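Local coordinates for transcobalamin-1 (Homo sapiens, PDB 4KKI), which binds vitamin B12 with femtomolar affinity, recognises corrinoids broadly, and protects the vitamin from the acid of the stomach, at residues N41-S46 and N285-V290; Y177-G180 and D186-A189; E226-E231 and G236-T241; N240-G245 and L411-G416; N270-E275 and G279-P284. One frame throughout, in Å; residues are numbered along the deposited sequence.

Interaction 1: N41-S46 and N285-V290; sequences NTMIQS and NAAAQV
With CG anti to its carbonyl carbon (chi1 -56°) and the chain nearly straight at chi2, Met43 runs out from its helix until a bend at chi3 (85°) turns the terminal methyl onto Ala288; the first torsion of Thr42, for its part, holds CG2 anti to the backbone N and aims that methyl at Ala287. This is packing between helices 37-45 and 284-294 of the alpha6-alpha6 barrel, and it illustrates how small residues on one helix accommodate a long side chain from another. The short axes come within 9.1 Å, at 131° between their directions, so the helices run roughly antiparallel but well off alignment. Ala287 is the residue both neighbours share: its CB lies 4.1 Å from Thr42 CG2 and also 4.1 Å from Met43 CG, the two approaching from adjacent positions of the same helical turn. The contact is entirely apolar. The hydroxyl of Thr42 is occupied within its own helix, bonding to the Pro38 carbonyl, which leaves the methyl branch to do the packing. Val57, Ser60 and Leu61 of helix 55-63 also pack against Met43. Helix 284-294 contributes to cobalamin binding as well, since Gln289, whose CB points away from helix 37-45, donates through NE2 to the bound cyanocobalamin. At the far end of the methionine, CE rests 3.7 Å from Ala288 CA and equally 3.7 Å from Ala288 CB.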
# COMPACT_ATOMS: atom_id res chain seq x y z
N ASN A 41 -4.45 16.99 7.76
CA ASN A 41 -4.23 18.09 6.82
C ASN A 41 -3.86 17.59 5.42
O ASN A 41 -4.47 18.00 4.44
CB ASN A 41 -3.16 19.05 7.34
CG ASN A 41 -3.60 19.78 8.58
OD1 ASN A 41 -4.79 20.00 8.80
ND2 ASN A 41 -2.63 20.18 9.41
N THR A 42 -2.87 16.70 5.35
CA THR A 42 -2.44 16.10 4.09
C THR A 42 -3.60 15.50 3.29
O THR A 42 -3.73 15.75 2.10
CB THR A 42 -1.37 15.02 4.34
OG1 THR A 42 -0.15 15.64 4.79
CG2 THR A 42 -1.09 14.24 3.07
N MET A 43 -4.44 14.72 3.96
CA MET A 43 -5.57 14.07 3.30
C MET A 43 -6.61 15.08 2.82
O MET A 43 -7.27 14.86 1.80
CB MET A 43 -6.20 13.02 4.22
CG MET A 43 -5.19 11.97 4.69
SD MET A 43 -5.76 10.89 6.02
CE MET A 43 -6.61 9.63 5.08
N ILE A 44 -6.74 16.19 3.54
CA ILE A 44 -7.66 17.25 3.12
C ILE A 44 -7.17 17.95 1.85
O ILE A 44 -7.97 18.27 0.96
CB ILE A 44 -7.89 18.29 4.24
CG1 ILE A 44 -8.47 17.62 5.48
CG2 ILE A 44 -8.84 19.38 3.77
CD1 ILE A 44 -9.80 16.95 5.25
N GLN A 45 -5.86 18.18 1.75
CA GLN A 45 -5.30 18.87 0.58
C GLN A 45 -5.43 18.03 -0.68
O GLN A 45 -5.39 18.56 -1.79
CB GLN A 45 -3.82 19.23 0.79
CG GLN A 45 -3.41 19.63 2.19
CD GLN A 45 -3.93 20.99 2.63
OE1 GLN A 45 -4.79 21.59 1.99
NE2 GLN A 45 -3.39 21.49 3.74
N SER A 46 -5.60 16.72 -0.51
CA SER A 46 -5.71 15.81 -1.64
C SER A 46 -6.98 16.05 -2.45
O SER A 46 -7.12 15.54 -3.56
CB SER A 46 -5.62 14.35 -1.18
OG SER A 46 -6.74 13.97 -0.41
N ASN A 285 -1.35 9.10 0.11
CA ASN A 285 -1.43 7.64 0.14
C ASN A 285 -0.75 7.08 1.37
O ASN A 285 -1.23 6.12 1.98
CB ASN A 285 -0.82 7.04 -1.13
CG ASN A 285 -1.53 7.47 -2.39
OD1 ASN A 285 -2.51 6.85 -2.81
ND2 ASN A 285 -1.05 8.55 -3.00
N ALA A 286 0.38 7.68 1.74
CA ALA A 286 1.13 7.22 2.91
C ALA A 286 0.42 7.60 4.20
O ALA A 286 0.39 6.84 5.16
CB ALA A 286 2.55 7.77 2.89
N ALA A 287 -0.16 8.80 4.21
CA ALA A 287 -0.91 9.27 5.37
C ALA A 287 -2.12 8.38 5.62
O ALA A 287 -2.43 8.03 6.75
CB ALA A 287 -1.34 10.72 5.19
N ALA A 288 -2.80 8.00 4.54
CA ALA A 288 -3.97 7.14 4.63
C ALA A 288 -3.64 5.76 5.19
O ALA A 288 -4.39 5.21 6.00
CB ALA A 288 -4.66 7.01 3.27
N GLN A 289 -2.52 5.19 4.75
CA GLN A 289 -2.18 3.83 5.15
C GLN A 289 -1.69 3.72 6.59
O GLN A 289 -1.84 2.67 7.22
CB GLN A 289 -1.16 3.22 4.19
CG GLN A 289 -1.70 2.98 2.80
CD GLN A 289 -0.71 2.27 1.90
OE1 GLN A 289 -1.10 1.64 0.92
NE2 GLN A 289 0.57 2.38 2.23
N VAL A 290 -1.12 4.80 7.12
CA VAL A 290 -0.54 4.76 8.46
C VAL A 290 -1.56 5.08 9.55
O VAL A 290 -1.44 4.60 10.68
CB VAL A 290 0.69 5.70 8.58
CG1 VAL A 290 0.25 7.16 8.67
CG2 VAL A 290 1.53 5.32 9.79

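Interaction 2: Y177-G180 and D186-A189; sequences YYFG and DTGA
Segments 177-180 and 186-189 come nearest at Tyr177, just before strand 178-179, and Thr187 of helix 185-203, whose CA atoms are 6.2 Å apart; Tyr177 itself has turn-like backbone angles, and the chain becomes extended only at Tyr178. Thr187 directs its CB toward segment 177-180, and with CG2 anti to the backbone N (chi1 -56° for OG1) its methyl is the branch that meets the tyrosine. Tyr177 CD1 lies 3.9 Å from Thr187 CG2, the two side chains meeting at a slant. The same ring carbon is 4.2 Å from Gly188 CA, so the ring packs against the helix backbone as well as a methyl. Phe179 makes a looser approach, its CZ 4.4 Å from Thr187 OG1, a hydroxyl already hydrogen-bonded to Ser184. The phenol of Tyr177 is likewise satisfied, by the carbonyl of Phe170, while its ring stands edge-to-face with Tyr144. Nearby, Asp186 directs OD2 to a nitrogen of cyanocobalamin. A beta hairpin, strands 178-179 and 182-183, thus folds back on the helix that follows it, and the aromatic-on-helix packing lies beside the cobalamin pocket, to which Phe179, Asp186 and Thr187 all belong.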
# COMPACT_ATOMS: atom_id res chain seq x y z
N TYR A 177 6.08 -12.64 -2.48
CA TYR A 177 6.23 -11.94 -1.22
C TYR A 177 7.53 -11.14 -1.21
O TYR A 177 7.78 -10.37 -0.29
CB TYR A 177 6.22 -12.92 -0.05
CG TYR A 177 4.85 -13.41 0.36
CD1 TYR A 177 3.95 -12.58 1.01
CD2 TYR A 177 4.46 -14.72 0.11
CE1 TYR A 177 2.70 -13.03 1.40
CE2 TYR A 177 3.21 -15.18 0.49
CZ TYR A 177 2.34 -14.33 1.14
OH TYR A 177 1.10 -14.79 1.52
N TYR A 178 8.34 -11.34 -2.24
CA TYR A 178 9.68 -10.75 -2.28
C TYR A 178 9.91 -9.92 -3.54
O TYR A 178 9.54 -10.32 -4.64
CB TYR A 178 10.74 -11.85 -2.19
CG TYR A 178 10.56 -12.78 -1.00
CD1 TYR A 178 9.76 -13.91 -1.10
CD2 TYR A 178 11.18 -12.52 0.21
CE1 TYR A 178 9.58 -14.76 -0.03
CE2 TYR A 178 11.01 -13.36 1.29
CZ TYR A 178 10.21 -14.48 1.17
OH TYR A 178 10.04 -15.32 2.24
N PHE A 179 10.52 -8.75 -3.36
CA PHE A 179 10.97 -7.94 -4.48
C PHE A 179 12.49 -7.99 -4.52
O PHE A 179 13.16 -7.19 -3.87
CB PHE A 179 10.48 -6.50 -4.34
CG PHE A 179 8.99 -6.36 -4.42
CD1 PHE A 179 8.25 -7.18 -5.25
CD2 PHE A 179 8.33 -5.40 -3.67
CE1 PHE A 179 6.87 -7.06 -5.33
CE2 PHE A 179 6.95 -5.27 -3.75
CZ PHE A 179 6.23 -6.10 -4.58
N GLY A 180 13.02 -8.95 -5.27
CA GLY A 180 14.44 -9.21 -5.26
C GLY A 180 14.80 -10.11 -4.10
O GLY A 180 14.28 -11.22 -3.98
N ASP A 186 4.90 -4.76 3.34
CA ASP A 186 3.56 -4.31 2.99
C ASP A 186 2.71 -5.49 2.51
O ASP A 186 1.58 -5.68 2.96
CB ASP A 186 3.62 -3.26 1.88
CG ASP A 186 4.68 -2.20 2.13
OD1 ASP A 186 5.88 -2.52 2.00
OD2 ASP A 186 4.31 -1.05 2.43
N THR A 187 3.28 -6.27 1.61
CA THR A 187 2.62 -7.44 1.06
C THR A 187 2.35 -8.48 2.15
O THR A 187 1.23 -8.99 2.27
CB THR A 187 3.47 -8.07 -0.05
OG1 THR A 187 3.74 -7.09 -1.06
CG2 THR A 187 2.75 -9.25 -0.67
N GLY A 188 3.37 -8.78 2.94
CA GLY A 188 3.23 -9.71 4.05
C GLY A 188 2.18 -9.27 5.06
O GLY A 188 1.41 -10.08 5.56
N ALA A 189 2.15 -7.97 5.34
CA ALA A 189 1.20 -7.42 6.30
C ALA A 189 -0.23 -7.55 5.80
O ALA A 189 -1.12 -7.98 6.53
CB ALA A 189 1.53 -5.97 6.61

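Interaction 3: E226-E231 and G236-T241; sequences EKILSE and GLIGNT
Ile228, on the last turns of helix 213-229, opens the contact with its CG2 branch, which lies 3.6 Å from Ile238 CG2. In both isoleucines this methyl is anti to the backbone N, and the two side chains meet at an angle rather than running alongside each other. Ile238 CG2 also sits over the helix backbone, 3.3 Å from Ile228 O. That carbonyl is not idle, for it accepts the backbone N-H of Glu231 as the helix closes. Next comes Leu229, which points its CB away from the loop, though its end comes nearer, and packs on Leu251, Tyr258 and Trp263. Ser230 is concerned with its own helix: its OG bonds to Glu226 O at 2.7 Å, reaching that carbonyl from the face opposite the one used by its backbone N. Glu231, just beyond the helix, makes the polar link. Its carbonyl accepts Gly239 N at 2.8 Å, with a nearly straight N-H...O angle of 168°, although the donor stands 51° out of the carbonyl plane. Beside this bond, Glu231 CB is 3.9 Å from Gly239 N, whereas the carboxylate is engaged with Gln182. Gly239 has a positive phi of 86° that suits glycine, and this turn of the chain leads straight into Asn240, a cobalamin-binding residue. The contact therefore joins one main-chain hydrogen bond to a methyl-on-methyl touch, so that the loop before helix 244-252 is tied to the end of helix 213-229 through both its backbone and its buried apolar side.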
# COMPACT_ATOMS: atom_id res chain seq x y z
N GLU A 226 6.73 -13.77 11.58
CA GLU A 226 8.17 -13.88 11.82
C GLU A 226 8.97 -13.09 10.79
O GLU A 226 9.91 -12.37 11.15
CB GLU A 226 8.59 -15.35 11.83
CG GLU A 226 7.96 -16.15 12.95
CD GLU A 226 8.09 -17.64 12.75
OE1 GLU A 226 8.50 -18.06 11.65
OE2 GLU A 226 7.77 -18.40 13.69
N LYS A 227 8.60 -13.21 9.52
CA LYS A 227 9.27 -12.47 8.45
C LYS A 227 9.04 -10.96 8.57
O LYS A 227 9.92 -10.17 8.25
CB LYS A 227 8.80 -12.95 7.07
CG LYS A 227 9.17 -14.39 6.75
CD LYS A 227 8.52 -14.83 5.45
CE LYS A 227 8.90 -16.27 5.10
NZ LYS A 227 10.35 -16.39 4.81
N ILE A 228 7.85 -10.58 9.02
CA ILE A 228 7.55 -9.17 9.25
C ILE A 228 8.43 -8.61 10.37
O ILE A 228 9.07 -7.58 10.20
CB ILE A 228 6.06 -8.95 9.57
CG1 ILE A 228 5.21 -9.11 8.31
CG2 ILE A 228 5.84 -7.56 10.16
CD1 ILE A 228 3.72 -9.02 8.57
N LEU A 229 8.47 -9.31 11.50
CA LEU A 229 9.26 -8.89 12.64
C LEU A 229 10.76 -8.91 12.36
O LEU A 229 11.53 -8.17 12.97
CB LEU A 229 8.95 -9.75 13.87
CG LEU A 229 7.62 -9.44 14.56
CD1 LEU A 229 7.30 -10.49 15.61
CD2 LEU A 229 7.67 -8.06 15.19
N SER A 230 11.18 -9.76 11.43
CA SER A 230 12.59 -9.84 11.04
C SER A 230 13.04 -8.58 10.32
O SER A 230 14.24 -8.35 10.16
CB SER A 230 12.83 -11.06 10.14
OG SER A 230 12.62 -12.27 10.85
N GLU A 231 12.08 -7.78 9.87
CA GLU A 231 12.39 -6.55 9.16
C GLU A 231 12.25 -5.34 10.08
O GLU A 231 12.27 -4.20 9.62
CB GLU A 231 11.49 -6.38 7.94
CG GLU A 231 11.55 -7.53 6.94
CD GLU A 231 12.87 -7.62 6.20
OE1 GLU A 231 13.61 -6.62 6.17
OE2 GLU A 231 13.16 -8.70 5.65
N GLY A 236 12.37 0.87 15.77
CA GLY A 236 11.00 0.41 15.94
C GLY A 236 10.22 0.31 14.65
O GLY A 236 9.16 -0.30 14.60
N LEU A 237 10.75 0.93 13.59
CA LEU A 237 10.14 0.83 12.28
C LEU A 237 10.18 -0.61 11.79
O LEU A 237 11.13 -1.34 12.07
CB LEU A 237 10.84 1.76 11.28
CG LEU A 237 10.68 3.26 11.50
CD1 LEU A 237 11.31 4.05 10.36
CD2 LEU A 237 9.21 3.62 11.66
N ILE A 238 9.14 -1.01 11.07
CA ILE A 238 9.04 -2.37 10.56
C ILE A 238 9.03 -2.34 9.04
O ILE A 238 8.02 -1.97 8.42
CB ILE A 238 7.79 -3.08 11.09
CG1 ILE A 238 7.68 -2.90 12.61
CG2 ILE A 238 7.81 -4.55 10.72
CD1 ILE A 238 6.36 -3.35 13.18
N GLY A 239 10.15 -2.71 8.44
CA GLY A 239 10.38 -2.47 7.03
C GLY A 239 10.95 -1.08 6.89
O GLY A 239 12.06 -0.81 7.35
N ASN A 240 10.20 -0.19 6.26
CA ASN A 240 10.55 1.23 6.25
C ASN A 240 9.44 2.06 6.87
O ASN A 240 8.50 1.52 7.46
CB ASN A 240 10.90 1.72 4.84
CG ASN A 240 9.76 1.54 3.85
OD1 ASN A 240 8.60 1.40 4.23
ND2 ASN A 240 10.10 1.55 2.57
N THR A 241 9.54 3.38 6.73
CA THR A 241 8.56 4.30 7.29
C THR A 241 7.16 4.06 6.75
O THR A 241 6.17 4.19 7.47
CB THR A 241 8.96 5.76 6.99
OG1 THR A 241 10.24 6.04 7.56
CG2 THR A 241 7.93 6.73 7.54

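Interaction 4: N240-G245 and L411-G416; sequences NTFSTG and LSQGAG
Phe242 overlaps the backbone of Ser412 through CD2 and CE2, each 3.2 Å from the carbonyl oxygen Ser412 O, and meets the start of the next side chain as well, CE2 lying 4.0 Å from Gln413 CG. The side chains of Phe242 and Gln413 pass at a slant; the ring touches the aliphatic CG, and the ring and amide planes are 32° apart. On one of its faces the ring carries Thr241 CB, 4.2 Å above the plane and over the centre, a neighbour from its own segment. Asn240 approaches Ser412 from beside the phenylalanine: its ND2 is 3.5 Å from Ser412 OG, and Ser412 CB touches both the amide nitrogen and the ring. Here two globular domains face each other, the helical alpha domain supplying 240-245 and the C-terminal beta domain supplying the loop 411-416 after strand 409-410, with cyanocobalamin held between them. Each side also binds the ligand, Asn240 through ND2 and Leu411 through its carbonyl oxygen. Asn240 has its CG wedged between the backbone N and the carbonyl carbon (chi1 59°), a placement that lets OD1 receive a weak bond from Phe242 N. Its backbone is held too: Asn240 N donates to Ser243 OG at 2.9 Å, and Asn240 O accepts from Thr244 OG1 at 2.7 Å, with that donor tilted 33° from the carbonyl plane. Ser243 OG in turn bonds to Ile238 O, and Thr244 OG1 takes part in a second bond, with Ile238 N.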
# COMPACT_ATOMS: atom_id res chain seq x y z
N ASN A 240 10.20 -0.19 6.26
CA ASN A 240 10.55 1.23 6.25
C ASN A 240 9.44 2.06 6.87
O ASN A 240 8.50 1.52 7.46
CB ASN A 240 10.90 1.72 4.84
CG ASN A 240 9.76 1.54 3.85
OD1 ASN A 240 8.60 1.40 4.23
ND2 ASN A 240 10.10 1.55 2.57
N THR A 241 9.54 3.38 6.73
CA THR A 241 8.56 4.30 7.29
C THR A 241 7.16 4.06 6.75
O THR A 241 6.17 4.19 7.47
CB THR A 241 8.96 5.76 6.99
OG1 THR A 241 10.24 6.04 7.56
CG2 THR A 241 7.93 6.73 7.54
N PHE A 242 7.08 3.68 5.48
CA PHE A 242 5.80 3.61 4.79
C PHE A 242 5.19 2.21 4.77
O PHE A 242 4.13 2.00 4.18
CB PHE A 242 5.95 4.18 3.38
CG PHE A 242 6.56 5.55 3.34
CD1 PHE A 242 5.84 6.65 3.76
CD2 PHE A 242 7.86 5.73 2.89
CE1 PHE A 242 6.40 7.92 3.74
CE2 PHE A 242 8.43 6.99 2.86
CZ PHE A 242 7.70 8.09 3.28
N SER A 243 5.86 1.26 5.41
CA SER A 243 5.31 -0.09 5.55
C SER A 243 4.94 -0.37 7.00
O SER A 243 4.32 -1.38 7.31
CB SER A 243 6.30 -1.14 5.06
OG SER A 243 7.47 -1.16 5.86
N THR A 244 5.33 0.54 7.89
CA THR A 244 5.15 0.34 9.32
C THR A 244 3.69 0.34 9.76
O THR A 244 3.28 -0.48 10.59
CB THR A 244 5.93 1.39 10.13
OG1 THR A 244 7.33 1.25 9.86
CG2 THR A 244 5.69 1.20 11.61
N GLY A 245 2.91 1.26 9.20
CA GLY A 245 1.52 1.42 9.58
C GLY A 245 0.69 0.16 9.40
O GLY A 245 -0.02 -0.26 10.31
N LEU A 411 15.49 3.65 -2.63
CA LEU A 411 14.78 4.75 -2.00
C LEU A 411 13.45 4.30 -1.41
O LEU A 411 12.85 3.33 -1.88
CB LEU A 411 14.52 5.87 -3.01
CG LEU A 411 15.74 6.45 -3.73
CD1 LEU A 411 15.32 7.60 -4.63
CD2 LEU A 411 16.79 6.90 -2.73
N SER A 412 13.00 5.01 -0.38
CA SER A 412 11.71 4.76 0.24
C SER A 412 10.66 5.71 -0.31
O SER A 412 9.50 5.69 0.11
CB SER A 412 11.80 4.93 1.76
OG SER A 412 12.67 3.97 2.34
N GLN A 413 11.07 6.55 -1.25
CA GLN A 413 10.16 7.52 -1.86
C GLN A 413 10.26 7.46 -3.38
O GLN A 413 11.21 6.91 -3.93
CB GLN A 413 10.50 8.94 -1.39
CG GLN A 413 10.39 9.15 0.11
CD GLN A 413 10.81 10.55 0.51
OE1 GLN A 413 9.99 11.47 0.55
NE2 GLN A 413 12.09 10.72 0.81
N GLY A 414 9.27 8.04 -4.05
CA GLY A 414 9.29 8.14 -5.49
C GLY A 414 10.16 9.28 -5.99
O GLY A 414 10.58 10.14 -5.22
N ALA A 415 10.42 9.27 -7.30
CA ALA A 415 11.24 10.30 -7.94
C ALA A 415 10.69 11.70 -7.72
O ALA A 415 11.45 12.67 -7.62
CB ALA A 415 11.38 10.00 -9.43
N GLY A 416 9.37 11.81 -7.64
CA GLY A 416 8.72 13.10 -7.47
C GLY A 416 8.78 13.66 -6.06
O GLY A 416 8.43 14.82 -5.83

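Interaction 5: N270-E275 and G279-P284; sequences NTVLTE and GAFSNP
Glu275 and Ala280 meet at the end of helix 265-277, where the carbonyl of Glu275 accepts Ala280 N at 3.0 Å with an N-H...O angle of 162°, the donor tilted 33° from the carbonyl plane. Beside the bond, the two CB atoms touch, Ala280 CB lying 3.8 Å from Glu275 CB. The aliphatic root of the glutamate also meets an aromatic ring, Phe281 CE2 lying 3.9 Å from Glu275 CB. One turn earlier on the helix, Val272 adds CG1 at 4.2 Å from the same ring carbon. The ring thus reaches back to the helix although the CB of Phe281 does not point that way; with CG anti to the carbonyl carbon (chi1 -67°), the side chain turns so that CE2 is its contact point. Gly279 sets this up. It is the first residue to leave helical angles, its phi is positive, and two bonds back into the last turn make a Schellman motif, after which a type I turn from Gly279 to Ser282 carries the chain onward. Beyond the root, Glu275 bends at chi2 and its OE2 is held by Thr241 OG1. Asn283 is the N-cap of the next helix, its side chain capping a backbone N there; OD1 also bonds to Asn285 ND2, and ND2 to Trp382 O. The result is a capped connection in which helix 265-277 stops and helix 284-294 starts; Phe281 packs at the junction, lying against Ala286 and Val290 of the second helix and against Leu39 of helix 37-45, while Val272 packs on Val290 and Leu294.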
# COMPACT_ATOMS: atom_id res chain seq x y z
N ASN A 270 5.92 5.68 18.74
CA ASN A 270 6.65 6.92 19.00
C ASN A 270 7.51 7.36 17.83
O ASN A 270 7.53 8.54 17.47
CB ASN A 270 7.51 6.79 20.26
CG ASN A 270 6.68 6.69 21.53
OD1 ASN A 270 5.52 7.10 21.56
ND2 ASN A 270 7.28 6.16 22.59
N THR A 271 8.22 6.41 17.23
CA THR A 271 9.05 6.70 16.07
C THR A 271 8.21 7.20 14.90
O THR A 271 8.58 8.15 14.21
CB THR A 271 9.86 5.46 15.65
OG1 THR A 271 10.74 5.08 16.71
CG2 THR A 271 10.67 5.74 14.39
N VAL A 272 7.06 6.56 14.68
CA VAL A 272 6.15 6.99 13.62
C VAL A 272 5.65 8.41 13.87
O VAL A 272 5.64 9.24 12.95
CB VAL A 272 4.96 6.02 13.48
CG1 VAL A 272 3.92 6.58 12.51
CG2 VAL A 272 5.44 4.66 13.00
N LEU A 273 5.26 8.71 15.11
CA LEU A 273 4.79 10.05 15.46
C LEU A 273 5.87 11.10 15.20
O LEU A 273 5.57 12.21 14.78
CB LEU A 273 4.34 10.10 16.93
CG LEU A 273 3.08 9.30 17.29
CD1 LEU A 273 2.83 9.35 18.79
CD2 LEU A 273 1.87 9.82 16.52
N THR A 274 7.12 10.73 15.46
CA THR A 274 8.25 11.61 15.18
C THR A 274 8.35 11.88 13.69
O THR A 274 8.59 13.01 13.27
CB THR A 274 9.56 11.00 15.68
OG1 THR A 274 9.49 10.79 17.09
CG2 THR A 274 10.73 11.93 15.38
N GLU A 275 8.17 10.83 12.89
CA GLU A 275 8.22 10.95 11.44
C GLU A 275 7.14 11.90 10.93
O GLU A 275 7.40 12.72 10.04
CB GLU A 275 8.05 9.58 10.78
CG GLU A 275 9.14 8.57 11.12
CD GLU A 275 10.43 8.80 10.36
OE1 GLU A 275 11.08 9.85 10.58
OE2 GLU A 275 10.79 7.94 9.54
N GLY A 279 7.19 15.65 8.77
CA GLY A 279 6.57 15.74 7.46
C GLY A 279 6.85 14.55 6.55
O GLY A 279 6.81 14.68 5.33
N ALA A 280 7.12 13.40 7.15
CA ALA A 280 7.43 12.20 6.38
C ALA A 280 6.22 11.67 5.63
O ALA A 280 6.35 10.95 4.64
CB ALA A 280 8.01 11.12 7.29
N PHE A 281 5.03 12.03 6.10
CA PHE A 281 3.79 11.52 5.51
C PHE A 281 3.04 12.59 4.72
O PHE A 281 1.82 12.70 4.82
CB PHE A 281 2.90 10.92 6.60
CG PHE A 281 3.46 9.68 7.22
CD1 PHE A 281 3.19 8.43 6.68
CD2 PHE A 281 4.27 9.76 8.34
CE1 PHE A 281 3.71 7.29 7.25
CE2 PHE A 281 4.80 8.61 8.91
CZ PHE A 281 4.51 7.38 8.36
N SER A 282 3.77 13.36 3.93
CA SER A 282 3.18 14.41 3.10
C SER A 282 2.40 13.83 1.92
O SER A 282 1.54 14.49 1.35
CB SER A 282 4.26 15.37 2.61
OG SER A 282 5.25 14.67 1.88
N ASN A 283 2.71 12.59 1.55
CA ASN A 283 1.97 11.90 0.50
C ASN A 283 0.66 11.34 1.07
O ASN A 283 0.69 10.54 2.00
CB ASN A 283 2.83 10.79 -0.11
CG ASN A 283 2.26 10.24 -1.40
OD1 ASN A 283 1.06 9.98 -1.51
ND2 ASN A 283 3.13 10.05 -2.39
N PRO A 284 -0.48 11.76 0.50
CA PRO A 284 -1.82 11.35 0.95
C PRO A 284 -2.02 9.83 1.00
O PRO A 284 -2.78 9.35 1.84
CB PRO A 284 -2.76 11.98 -0.09
CG PRO A 284 -1.89 12.30 -1.26
CD PRO A 284 -0.56 12.65 -0.67

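Starting from the N terminus, interaction 1 closes the widest loop within the alpha domain, bringing helix 37-45 to helix 284-294. Interactions 2, 3 and 5 lie within that loop, in series: the hairpin against helix 185-203, the end of helix 213-229 against its following loop, and the turn between helices 265-277 and 284-294. Interaction 4 begins where interaction 3 ends, sharing Asn240 and Thr241, and crosses interaction 1 by reaching into the beta domain; its loop also encloses interaction 5. Thr241, common to interactions 3 and 4, ties both to interaction 5, and 1 and 4 touch at Ala286 and Phe242.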